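Local coordinates for glycosyl hydrolase, family 31/fibronectin type III domain protein (Clostridium perfringens, PDB 4UAP), which binds N-acetylgalactosamine through a calcium-containing beta-sandwich carbohydrate-binding module of family 32, probably helping the parent family 31 glycoside hydrolase recognise galacto-configured sugars, at residues A[53-61]-A[139-147]. Numbering follows the deposited sequence.
With CA (calcium ion), chain D.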
ATOM      1  N   LEU A  53      10.591   7.248   1.739  1.00 11.32           N
ATOM      2  CA  LEU A  53      10.253   6.520   0.528  1.00 11.53           C
ATOM      3  C   LEU A  53      11.565   6.292  -0.218  1.00 15.11           C
ATOM      4  O   LEU A  53      12.490   7.077  -0.071  1.00 14.59           O
ATOM      5  CB  LEU A  53       9.255   7.301  -0.318  1.00 12.23           C
ATOM      6  CG  LEU A  53       7.955   7.635   0.415  1.00 11.27           C
ATOM      7  CD1 LEU A  53       6.999   8.385  -0.503  1.00 10.81           C
ATOM      8  CD2 LEU A  53       7.319   6.342   0.930  1.00  7.04           C
ATOM      9  N   PRO A  54      11.655   5.220  -1.016  1.00 16.24           N
ATOM     10  CA  PRO A  54      10.586   4.254  -1.301  1.00 14.27           C
ATOM     11  C   PRO A  54      10.273   3.351  -0.110  1.00 13.79           C
ATOM     12  O   PRO A  54      11.169   2.983   0.652  1.00 13.50           O
ATOM     13  CB  PRO A  54      11.158   3.437  -2.467  1.00 11.74           C
ATOM     14  CG  PRO A  54      12.651   3.486  -2.241  1.00 17.05           C
ATOM     15  CD  PRO A  54      12.906   4.886  -1.727  1.00 17.59           C
ATOM     16  N   PHE A  55       9.006   2.995   0.046  1.00 10.91           N
ATOM     17  CA  PHE A  55       8.612   2.100   1.128  1.00  9.59           C
ATOM     18  C   PHE A  55       8.001   0.820   0.558  1.00 10.22           C
ATOM     19  O   PHE A  55       7.013   0.853  -0.172  1.00  8.21           O
ATOM     20  CB  PHE A  55       7.625   2.783   2.087  1.00  8.50           C
ATOM     21  CG  PHE A  55       7.235   1.916   3.244  1.00 10.97           C
ATOM     22  CD1 PHE A  55       8.150   1.649   4.256  1.00  8.93           C
ATOM     23  CD2 PHE A  55       5.968   1.353   3.317  1.00  7.60           C
ATOM     24  CE1 PHE A  55       7.813   0.839   5.321  1.00 10.11           C
ATOM     25  CE2 PHE A  55       5.621   0.530   4.379  1.00  7.32           C
ATOM     26  CZ  PHE A  55       6.547   0.272   5.386  1.00  8.06           C
ATOM     27  N   GLU A  56       8.601  -0.304   0.916  1.00  8.77           N
ATOM     28  CA  GLU A  56       8.247  -1.600   0.364  1.00  9.65           C
ATOM     29  C   GLU A  56       7.321  -2.366   1.301  1.00  8.75           C
ATOM     30  O   GLU A  56       7.616  -2.532   2.488  1.00 10.49           O
ATOM     31  CB  GLU A  56       9.530  -2.389   0.100  1.00 11.17           C
ATOM     32  CG  GLU A  56       9.366  -3.737  -0.538  1.00 20.37           C
ATOM     33  CD  GLU A  56      10.705  -4.461  -0.633  1.00 26.40           C
ATOM     34  OE1 GLU A  56      11.075  -5.159   0.337  1.00 30.55           O
ATOM     35  OE2 GLU A  56      11.397  -4.293  -1.660  1.00 25.30           O
ATOM     36  N   MET A  57       6.199  -2.822   0.755  1.00  6.10           N
ATOM     37  CA  MET A  57       5.200  -3.580   1.498  1.00  7.05           C
ATOM     38  C   MET A  57       5.063  -4.964   0.852  1.00  8.08           C
ATOM     39  O   MET A  57       4.757  -5.067  -0.337  1.00  5.96           O
ATOM     40  CB  MET A  57       3.851  -2.849   1.496  1.00  4.26           C
ATOM     41  CG  MET A  57       3.828  -1.511   2.257  1.00  7.85           C
ATOM     42  SD  MET A  57       2.513  -0.360   1.711  1.00  1.82           S
ATOM     43  CE  MET A  57       3.244   0.291   0.210  1.00  9.23           C
ATOM     44  N   THR A  58       5.305  -6.014   1.630  1.00  5.91           N
ATOM     45  CA  THR A  58       5.281  -7.375   1.100  1.00  6.94           C
ATOM     46  C   THR A  58       4.032  -8.119   1.553  1.00  9.25           C
ATOM     47  O   THR A  58       3.718  -8.150   2.743  1.00  9.33           O
ATOM     48  CB  THR A  58       6.519  -8.162   1.535  1.00  7.35           C
ATOM     49  OG1 THR A  58       7.687  -7.505   1.026  1.00  7.43           O
ATOM     50  CG2 THR A  58       6.462  -9.614   1.012  1.00  8.48           C
ATOM     51  N   PHE A  59       3.328  -8.713   0.594  1.00  7.14           N
ATOM     52  CA  PHE A  59       2.099  -9.448   0.873  1.00  6.35           C
ATOM     53  C   PHE A  59       2.257 -10.901   0.448  1.00  9.40           C
ATOM     54  O   PHE A  59       2.626 -11.189  -0.686  1.00  8.08           O
ATOM     55  CB  PHE A  59       0.913  -8.813   0.148  1.00  4.72           C
ATOM     56  CG  PHE A  59       0.648  -7.387   0.571  1.00  6.98           C
ATOM     57  CD1 PHE A  59       1.329  -6.338  -0.026  1.00  7.40           C
ATOM     58  CD2 PHE A  59      -0.251  -7.107   1.584  1.00  6.78           C
ATOM     59  CE1 PHE A  59       1.101  -5.020   0.367  1.00  6.05           C
ATOM     60  CE2 PHE A  59      -0.497  -5.789   1.977  1.00  7.86           C
ATOM     61  CZ  PHE A  59       0.194  -4.751   1.365  1.00  5.67           C
ATOM     62  N   GLU A  60       1.976 -11.812   1.365  1.00  9.31           N
ATOM     63  CA  GLU A  60       2.120 -13.227   1.076  1.00 15.06           C
ATOM     64  C   GLU A  60       0.833 -13.974   1.370  1.00 17.50           C
ATOM     65  O   GLU A  60       0.092 -13.635   2.299  1.00 14.97           O
ATOM     66  CB  GLU A  60       3.261 -13.825   1.886  1.00 14.31           C
ATOM     67  CG  GLU A  60       4.616 -13.283   1.531  1.00 16.32           C
ATOM     68  CD  GLU A  60       5.689 -13.784   2.472  1.00 30.71           C
ATOM     69  OE1 GLU A  60       5.807 -13.218   3.583  1.00 30.56           O
ATOM     70  OE2 GLU A  60       6.406 -14.747   2.110  1.00 33.54           O
ATOM     71  N   PHE A  61       0.573 -14.989   0.560  1.00 13.95           N
ATOM     72  CA  PHE A  61      -0.530 -15.893   0.798  1.00 19.70           C
ATOM     73  C   PHE A  61       0.099 -17.233   1.192  1.00 24.65           C
ATOM     74  O   PHE A  61       1.219 -17.537   0.772  1.00 25.04           O
ATOM     75  CB  PHE A  61      -1.411 -16.010  -0.449  1.00 18.17           C
ATOM     76  CG  PHE A  61      -1.514 -14.728  -1.246  1.00 22.24           C
ATOM     77  CD1 PHE A  61      -2.374 -13.707  -0.851  1.00 26.54           C
ATOM     78  CD2 PHE A  61      -0.752 -14.545  -2.393  1.00 20.65           C
ATOM     79  CE1 PHE A  61      -2.467 -12.526  -1.592  1.00 22.26           C
ATOM     80  CE2 PHE A  61      -0.836 -13.376  -3.136  1.00 20.20           C
ATOM     81  CZ  PHE A  61      -1.694 -12.359  -2.735  1.00 19.70           C
ATOM     82  N   THR A 139       6.737  11.303   3.771  1.00  6.18           N
ATOM     83  CA  THR A 139       5.310  11.297   4.050  1.00  6.04           C
ATOM     84  C   THR A 139       4.573  10.288   3.167  1.00  8.94           C
ATOM     85  O   THR A 139       4.841  10.183   1.970  1.00  9.97           O
ATOM     86  CB  THR A 139       4.705  12.716   3.843  1.00  9.30           C
ATOM     87  OG1 THR A 139       5.455  13.674   4.608  1.00 13.38           O
ATOM     88  CG2 THR A 139       3.243  12.764   4.268  1.00 10.50           C
ATOM     89  N   LEU A 140       3.641   9.550   3.760  1.00  6.76           N
ATOM     90  CA  LEU A 140       2.850   8.566   3.026  1.00  5.78           C
ATOM     91  C   LEU A 140       1.667   8.127   3.865  1.00  7.89           C
ATOM     92  O   LEU A 140       1.831   7.816   5.046  1.00  7.48           O
ATOM     93  CB  LEU A 140       3.701   7.335   2.664  1.00  6.54           C
ATOM     94  CG  LEU A 140       2.941   6.236   1.913  1.00  9.46           C
ATOM     95  CD1 LEU A 140       2.591   6.703   0.496  1.00  7.08           C
ATOM     96  CD2 LEU A 140       3.732   4.945   1.891  1.00  9.73           C
ATOM     97  N   ALA A 141       0.486   8.085   3.256  1.00  4.61           N
ATOM     98  CA  ALA A 141      -0.703   7.575   3.923  1.00  5.54           C
ATOM     99  C   ALA A 141      -1.452   6.647   2.983  1.00  7.46           C
ATOM    100  O   ALA A 141      -1.770   7.018   1.855  1.00  9.05           O
ATOM    101  CB  ALA A 141      -1.611   8.721   4.380  1.00  5.97           C
ATOM    102  N   ILE A 142      -1.731   5.436   3.451  1.00  6.77           N
ATOM    103  CA  ILE A 142      -2.526   4.476   2.697  1.00  5.64           C
ATOM    104  C   ILE A 142      -3.636   3.934   3.595  1.00  6.58           C
ATOM    105  O   ILE A 142      -3.368   3.520   4.721  1.00  6.90           O
ATOM    106  CB  ILE A 142      -1.647   3.318   2.169  1.00  5.52           C
ATOM    107  CG1 ILE A 142      -0.561   3.866   1.230  1.00  7.33           C
ATOM    108  CG2 ILE A 142      -2.509   2.261   1.476  1.00  5.41           C
ATOM    109  CD1 ILE A 142       0.487   2.798   0.800  1.00  8.73           C
ATOM    110  N   ASN A 143      -4.878   3.951   3.112  1.00  6.87           N
ATOM    111  CA  ASN A 143      -6.012   3.471   3.906  1.00  5.55           C
ATOM    112  C   ASN A 143      -6.064   1.955   4.039  1.00  4.92           C
ATOM    113  O   ASN A 143      -6.356   1.420   5.097  1.00  6.51           O
ATOM    114  CB  ASN A 143      -7.338   3.936   3.291  1.00  5.96           C
ATOM    115  CG  ASN A 143      -7.432   5.432   3.165  1.00  7.90           C
ATOM    116  OD1 ASN A 143      -6.565   6.168   3.647  1.00  6.09           O
ATOM    117  ND2 ASN A 143      -8.505   5.901   2.524  1.00  6.67           N
ATOM    118  N   GLU A 144      -5.813   1.263   2.937  1.00  5.71           N
ATOM    119  CA  GLU A 144      -6.082  -0.165   2.867  1.00  7.64           C
ATOM    120  C   GLU A 144      -5.575  -0.680   1.540  1.00  7.09           C
ATOM    121  O   GLU A 144      -5.537   0.064   0.563  1.00  7.05           O
ATOM    122  CB  GLU A 144      -7.592  -0.455   3.005  1.00  7.47           C
ATOM    123  CG  GLU A 144      -7.952  -1.962   3.148  1.00  8.32           C
ATOM    124  CD  GLU A 144      -7.969  -2.439   4.603  1.00  9.62           C
ATOM    125  OE1 GLU A 144      -8.299  -3.615   4.852  1.00 10.34           O
ATOM    126  OE2 GLU A 144      -7.651  -1.639   5.507  1.00 10.31           O
ATOM    127  N   ILE A 145      -5.174  -1.943   1.509  1.00  6.96           N
ATOM    128  CA  ILE A 145      -4.910  -2.613   0.250  1.00  8.40           C
ATOM    129  C   ILE A 145      -5.689  -3.915   0.280  1.00 11.57           C
ATOM    130  O   ILE A 145      -5.551  -4.692   1.221  1.00  8.38           O
ATOM    131  CB  ILE A 145      -3.401  -2.873   0.023  1.00 10.34           C
ATOM    132  CG1 ILE A 145      -2.648  -1.532  -0.040  1.00  6.70           C
ATOM    133  CG2 ILE A 145      -3.194  -3.682  -1.268  1.00  9.59           C
ATOM    134  CD1 ILE A 145      -1.103  -1.654  -0.173  1.00  7.36           C
ATOM    135  N   GLU A 146      -6.539  -4.115  -0.728  1.00  8.91           N
ATOM    136  CA  GLU A 146      -7.412  -5.289  -0.830  1.00 10.96           C
ATOM    137  C   GLU A 146      -7.035  -6.169  -2.010  1.00 10.37           C
ATOM    138  O   GLU A 146      -6.686  -5.659  -3.075  1.00 11.97           O
ATOM    139  CB  GLU A 146      -8.878  -4.861  -0.985  1.00 11.12           C
ATOM    140  CG  GLU A 146      -9.439  -4.136   0.207  1.00 13.44           C
ATOM    141  CD  GLU A 146     -10.914  -3.868   0.068  1.00 21.30           C
ATOM    142  OE1 GLU A 146     -11.402  -3.820  -1.083  1.00 21.09           O
ATOM    143  OE2 GLU A 146     -11.586  -3.708   1.110  1.00 26.12           O
ATOM    144  N   PHE A 147      -7.135  -7.484  -1.827  1.00  8.63           N
ATOM    145  CA  PHE A 147      -6.803  -8.446  -2.878  1.00 11.09           C
ATOM    146  C   PHE A 147      -8.059  -9.215  -3.288  1.00 14.97           C
ATOM    147  O   PHE A 147      -8.795  -9.712  -2.439  1.00 14.94           O
ATOM    148  CB  PHE A 147      -5.696  -9.404  -2.400  1.00 11.87           C
ATOM    149  CG  PHE A 147      -4.382  -8.714  -2.143  1.00 10.52           C
ATOM    150  CD1 PHE A 147      -4.176  -8.004  -0.969  1.00 11.21           C
ATOM    151  CD2 PHE A 147      -3.372  -8.742  -3.091  1.00 12.31           C
ATOM    152  CE1 PHE A 147      -2.982  -7.340  -0.740  1.00  9.44           C
ATOM    153  CE2 PHE A 147      -2.175  -8.094  -2.872  1.00 10.73           C
ATOM    154  CZ  PHE A 147      -1.978  -7.386  -1.692  1.00 10.11           C
TER
HETATM  155 CA    CA D 202      -7.143   0.174   6.855  1.00  7.87          CA
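L53 to F61 and T139 to F147 face each other across the beta-sandwich, strands 55-61 and 141-147 running in roughly the same direction at 31°, their axes 10.6 Å apart at closest approach, with no hydrogen bond between them. The gap is bridged almost wholly by apolar side chains. Near the sugar-binding end, L53 and L140 cross at about a right angle, CD2 of L53 lying 4.0 Å from CD2 of L140. Further along, M57 meets I142 tip to tip, CE of M57 lying 3.8 Å from CD1 of I142; the bend at chi3 (-78°) lays both SD and CE of M57 against that methyl. I145 sends CD1 to within 3.7 Å of CZ of F59. Three phenylalanines close the far end: CZ of F147 sits over one face of F59, 3.5 Å from its CG, toward the rim, while F61 turns its edge to the face of F147, a T-shaped pair with planes at 80°. Within 139-147, N143 O and E144 OE2 bind calcium, each at 2.3 Å, in a site completed by K23, D26, T28 and S35. The segment thus serves two chemistries, apolar packing that joins the two sheets without directional bonds and oxygen ligands that tie it to the calcium loop.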